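Side-chain contacts in protein ppBat (Bacteroides thetaiotaomicron VPI-5482, PDB 3CNE), which binds flavins such as lumichrome, riboflavin, FMN and FAD as a homodimer and may serve as a flavin store: residues Glu23-Glu27 with Asn28-Tyr32; Ser148-Gly152 with Asn153-Ala157. All coordinates share one frame; numbering follows the deposited sequence.

Contact 1: Glu23-Glu27 with Asn28-Tyr32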
loop_
_atom_site.group_PDB
_atom_site.type_symbol
_atom_site.label_atom_id
_atom_site.label_comp_id
_atom_site.label_asym_id
_atom_site.label_seq_id
_atom_site.Cartn_x
_atom_site.Cartn_y
_atom_site.Cartn_z
ATOM N N GLU A 23 5.885 -2.975 4.396
ATOM C CA GLU A 23 5.793 -4.424 4.379
ATOM C C GLU A 23 7.167 -5.044 4.243
ATOM O O GLU A 23 7.524 -5.983 4.992
ATOM C CB GLU A 23 4.913 -4.911 3.246
ATOM C CG GLU A 23 4.800 -6.423 3.239
ATOM C CD GLU A 23 4.238 -6.933 1.986
ATOM O OE1 GLU A 23 4.714 -6.502 0.908
ATOM O OE2 GLU A 23 3.305 -7.754 2.077
ATOM N N ALA A 24 7.938 -4.543 3.291
ATOM C CA ALA A 24 9.303 -5.076 3.097
ATOM C C ALA A 24 10.160 -4.965 4.376
ATOM O O ALA A 24 10.802 -5.942 4.765
ATOM C CB ALA A 24 9.995 -4.421 1.891
ATOM N N PHE A 25 10.149 -3.798 5.028
ATOM C CA PHE A 25 10.924 -3.607 6.255
ATOM C C PHE A 25 10.446 -4.565 7.328
ATOM O O PHE A 25 11.257 -5.241 7.944
ATOM C CB PHE A 25 10.841 -2.168 6.811
ATOM C CG PHE A 25 11.399 -1.108 5.904
ATOM C CD1 PHE A 25 12.445 -1.374 5.030
ATOM C CD2 PHE A 25 10.894 0.182 5.955
ATOM C CE1 PHE A 25 12.953 -0.372 4.177
ATOM C CE2 PHE A 25 11.408 1.200 5.125
ATOM C CZ PHE A 25 12.434 0.917 4.230
ATOM N N PHE A 26 9.126 -4.629 7.524
ATOM C CA PHE A 26 8.537 -5.439 8.583
ATOM C C PHE A 26 8.842 -6.921 8.400
ATOM O O PHE A 26 9.204 -7.617 9.355
ATOM C CB PHE A 26 7.017 -5.212 8.696
ATOM C CG PHE A 26 6.458 -5.725 9.977
ATOM C CD1 PHE A 26 6.642 -5.017 11.153
ATOM C CD2 PHE A 26 5.811 -6.946 10.032
ATOM C CE1 PHE A 26 6.174 -5.515 12.371
ATOM C CE2 PHE A 26 5.330 -7.449 11.258
ATOM C CZ PHE A 26 5.517 -6.719 12.421
ATOM N N GLU A 27 8.706 -7.394 7.166
ATOM C CA GLU A 27 8.942 -8.799 6.861
ATOM C C GLU A 27 10.421 -9.143 6.885
ATOM O O GLU A 27 10.769 -10.305 7.064
ATOM C CB GLU A 27 8.260 -9.214 5.541
ATOM C CG GLU A 27 6.715 -9.204 5.686
ATOM C CD GLU A 27 5.939 -9.692 4.466
ATOM O OE1 GLU A 27 6.529 -9.767 3.356
ATOM O OE2 GLU A 27 4.710 -9.965 4.623
ATOM N N ASN A 28 11.295 -8.139 6.760
ATOM C CA ASN A 28 12.736 -8.403 6.911
ATOM C C ASN A 28 13.351 -7.982 8.237
ATOM O O ASN A 28 14.572 -8.008 8.395
ATOM C CB ASN A 28 13.504 -7.823 5.745
ATOM C CG ASN A 28 13.175 -8.539 4.463
ATOM O OD1 ASN A 28 13.680 -9.631 4.214
ATOM N ND2 ASN A 28 12.279 -7.964 3.675
ATOM N N GLY A 29 12.497 -7.600 9.178
ATOM C CA GLY A 29 12.927 -7.184 10.517
ATOM C C GLY A 29 13.766 -5.918 10.587
ATOM O O GLY A 29 14.574 -5.760 11.492
ATOM N N ILE A 30 13.572 -4.998 9.647
ATOM C CA ILE A 30 14.326 -3.745 9.633
ATOM C C ILE A 30 13.518 -2.733 10.428
ATOM O O ILE A 30 12.304 -2.576 10.220
ATOM C CB ILE A 30 14.553 -3.243 8.160
ATOM C CG1 ILE A 30 15.490 -4.185 7.393
ATOM C CG2 ILE A 30 15.088 -1.808 8.147
ATOM C CD1 ILE A 30 15.185 -4.219 5.866
ATOM N N SER A 31 14.184 -2.050 11.349
ATOM C CA SER A 31 13.524 -1.103 12.217
ATOM C C SER A 31 13.192 0.206 11.489
ATOM O O SER A 31 14.032 0.744 10.775
ATOM C CB SER A 31 14.445 -0.804 13.406
ATOM O OG SER A 31 13.836 0.144 14.252
ATOM N N TYR A 32 11.997 0.740 11.721
ATOM C CA TYR A 32 11.595 2.000 11.107
ATOM C C TYR A 32 10.621 2.757 11.980
ATOM O O TYR A 32 9.970 2.167 12.816
ATOM C CB TYR A 32 10.996 1.759 9.718
ATOM C CG TYR A 32 9.694 0.972 9.755
ATOM C CD1 TYR A 32 8.472 1.609 9.937
ATOM C CD2 TYR A 32 9.708 -0.416 9.657
ATOM C CE1 TYR A 32 7.277 0.876 9.999
ATOM C CE2 TYR A 32 8.541 -1.157 9.698
ATOM C CZ TYR A 32 7.337 -0.514 9.876
ATOM O OH TYR A 32 6.201 -1.283 9.926
#
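Phe-25 and Tyr-32 meet where the chain folds back from the helix into the strand. The Tyr-32 ring sets its CD2 corner against the root of the phenylalanine, with CD2 3.5 Å from Phe-25 CB. The two ring planes are inclined at 42°, an oblique pairing. Tyr-32 CG sits between its own backbone N and carbonyl carbon (chi1 65°), which brings the ring back over the last helical turn. Its OH comes against the Phe-26 ring, 4.0 Å from Phe-26 CD1. Ile-30 fills another side of Phe-25: its CD1 methyl lies 4.0 Å from Phe-25 CD1. Phe-25 is thus a buried knob held between the isoleucine and the tyrosine. Val-5 and Val-7 of strand 4-9 and Leu-174 of helix 167-174 also pack on it.

The polar side of the turn is a Schellman motif. Ile-30 N bonds to Phe-25 O at 2.9 Å, and Gly-29 N makes a weak bond to Phe-26 O. Gly-29 is the C-prime residue, with the positive phi (65°) that this helix ending needs. Asn-28 folds back over the helix end, and its ND2 bonds to Ala-24 O at 2.7 Å. Asn-28 N reaches the same oxygen at 3.0 Å, from the opposite face of the carbonyl plane. With that oxygen near the amide plane, the side-chain bond probably holds the Asn-28 amide in this rotation. N-H groups thus serve Ala-24 O, Phe-25 O and, weakly, Phe-26 O, while Phe-25, Ile-30 and Tyr-32 pack together where the chain enters strand 31-36.

Contact 2: Ser148-Gly152 with Asn153-Ala157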
loop_
_atom_site.group_PDB
_atom_site.type_symbol
_atom_site.label_atom_id
_atom_site.label_comp_id
_atom_site.label_asym_id
_atom_site.label_seq_id
_atom_site.Cartn_x
_atom_site.Cartn_y
_atom_site.Cartn_z
ATOM N N SER A 148 14.573 2.562 -11.895
ATOM C CA SER A 148 15.167 2.966 -10.635
ATOM C C SER A 148 16.649 3.220 -10.870
ATOM O O SER A 148 17.186 2.812 -11.898
ATOM C CB SER A 148 14.952 1.925 -9.535
ATOM O OG SER A 148 15.353 0.615 -9.923
ATOM N N GLU A 149 17.272 3.915 -9.924
ATOM C CA GLU A 149 18.688 4.260 -9.962
ATOM C C GLU A 149 19.243 4.110 -8.563
ATOM O O GLU A 149 18.637 4.575 -7.582
ATOM C CB GLU A 149 18.916 5.710 -10.423
ATOM C CG GLU A 149 18.678 5.960 -11.917
ATOM C CD GLU A 149 19.689 5.258 -12.851
ATOM O OE1 GLU A 149 20.710 4.720 -12.386
ATOM O OE2 GLU A 149 19.463 5.268 -14.071
ATOM N N ILE A 150 20.386 3.439 -8.479
ATOM C CA ILE A 150 21.148 3.385 -7.255
ATOM C C ILE A 150 22.490 4.019 -7.570
ATOM O O ILE A 150 23.229 3.543 -8.423
ATOM C CB ILE A 150 21.257 1.925 -6.704
ATOM C CG1 ILE A 150 19.863 1.428 -6.299
ATOM C CG2 ILE A 150 22.226 1.862 -5.506
ATOM C CD1 ILE A 150 19.808 -0.037 -5.928
ATOM N N ASP A 151 22.762 5.133 -6.912
ATOM C CA ASP A 151 23.977 5.875 -7.135
ATOM C C ASP A 151 24.417 6.468 -5.818
ATOM O O ASP A 151 23.801 7.414 -5.290
ATOM C CB ASP A 151 23.806 6.965 -8.216
ATOM C CG ASP A 151 25.157 7.504 -8.713
ATOM O OD1 ASP A 151 26.180 6.964 -8.264
ATOM O OD2 ASP A 151 25.209 8.441 -9.540
ATOM N N GLY A 152 25.495 5.894 -5.285
ATOM C CA GLY A 152 26.055 6.332 -4.016
ATOM C C GLY A 152 25.083 5.954 -2.931
ATOM O O GLY A 152 24.719 4.792 -2.813
ATOM N N ASN A 153 24.647 6.941 -2.155
ATOM C CA ASN A 153 23.679 6.705 -1.083
ATOM C C ASN A 153 22.219 6.822 -1.526
ATOM O O ASN A 153 21.319 6.673 -0.705
ATOM C CB ASN A 153 23.947 7.635 0.093
ATOM C CG ASN A 153 25.354 7.513 0.612
ATOM O OD1 ASN A 153 25.902 6.404 0.739
ATOM N ND2 ASN A 153 25.964 8.656 0.913
ATOM N N PHE A 154 21.995 7.048 -2.828
ATOM C CA PHE A 154 20.659 7.299 -3.352
ATOM C C PHE A 154 20.032 6.086 -4.022
ATOM O O PHE A 154 20.586 5.531 -4.957
ATOM C CB PHE A 154 20.655 8.496 -4.319
ATOM C CG PHE A 154 20.984 9.788 -3.656
ATOM C CD1 PHE A 154 19.977 10.573 -3.091
ATOM C CD2 PHE A 154 22.303 10.216 -3.561
ATOM C CE1 PHE A 154 20.285 11.764 -2.432
ATOM C CE2 PHE A 154 22.616 11.429 -2.920
ATOM C CZ PHE A 154 21.612 12.191 -2.356
ATOM N N PHE A 155 18.848 5.725 -3.539
ATOM C CA PHE A 155 18.077 4.600 -4.056
ATOM C C PHE A 155 16.727 5.198 -4.445
ATOM O O PHE A 155 15.883 5.430 -3.590
ATOM C CB PHE A 155 17.893 3.538 -2.956
ATOM C CG PHE A 155 19.179 2.876 -2.513
ATOM C CD1 PHE A 155 19.378 1.506 -2.725
ATOM C CD2 PHE A 155 20.185 3.604 -1.883
ATOM C CE1 PHE A 155 20.576 0.877 -2.337
ATOM C CE2 PHE A 155 21.388 2.980 -1.490
ATOM C CZ PHE A 155 21.570 1.614 -1.723
ATOM N N THR A 156 16.534 5.484 -5.731
ATOM C CA THR A 156 15.317 6.154 -6.156
ATOM C C THR A 156 14.627 5.364 -7.256
ATOM O O THR A 156 15.278 4.721 -8.088
ATOM C CB THR A 156 15.575 7.614 -6.606
ATOM O OG1 THR A 156 16.450 7.635 -7.748
ATOM C CG2 THR A 156 16.218 8.405 -5.489
ATOM N N ALA A 157 13.300 5.389 -7.222
ATOM C CA ALA A 157 12.489 4.715 -8.229
ATOM C C ALA A 157 11.605 5.753 -8.913
ATOM O O ALA A 157 11.180 6.727 -8.287
ATOM C CB ALA A 157 11.658 3.630 -7.586
HETATM O O HOH W 1 19.332 7.410 -7.096
#
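Ile-150 and Phe-155 face each other as a non-hydrogen-bonded pair of an antiparallel hairpin. The CG2 methyl of Ile-150 lies over one face of the Phe-155 ring, a CH-pi contact 3.9 Å from the ring centroid. With CG1 anti to the carbonyl carbon (chi1 -65°), the other isoleucine branch runs to the ring rim, where CD1 is 3.6 Å from Phe-155 CD1. Were Phe-155 an alanine, the Ile-150 methyls would probably lose the ring they rest on, and a gap would be likely to open beside Val-170 of helix 167-174.

The backbone holds this pair in place. Glu-149 N to Thr-156 O (2.8 Å) and Thr-156 N to Glu-149 O (2.9 Å) are both nearly straight. Asp-151 and Phe-154 form the other hydrogen-bonded pair and close a type II' turn through Gly-152. On the face with Glu-149 and Thr-156, a water donates to Glu-149 O at 3.0 Å and also bonds Thr-156 OG1.

Further out, Thr-156 OG1 is bonded to Ala-129 N, Asp-151 OD2 to Lys-127 N, and Glu-149 OE2 to Thr-144 OG1. The Ile-150 and Phe-155 pair thus packs toward helix 167-174. On the other face, polar bonds run to strands 127-129 and 142-144, with Phe-154 buried among them.

From the N terminus, strand 4-9 leads into helix 15-27, and contact 1 closes the turn from that helix into strand 31-36. This completes the beta-alpha-beta unit. The chain then builds strands 69-73 and 106-110 before contact 2 closes the hairpin of strands 148-151 and 154-157. The two contacts follow in series and neither nest nor cross. The centres of contact 1 and contact 2 lie about 19 Å apart, and the two do not touch. Both reach the same mixed sheet, on different sides of strand 4-9. Helix 167-174 also packs on both, through Ile-171 and Leu-174 at contact 1 and Lys-169 and Val-170 at contact 2. It thereby ties the early and late parts of the DJ-1/PfpI fold together.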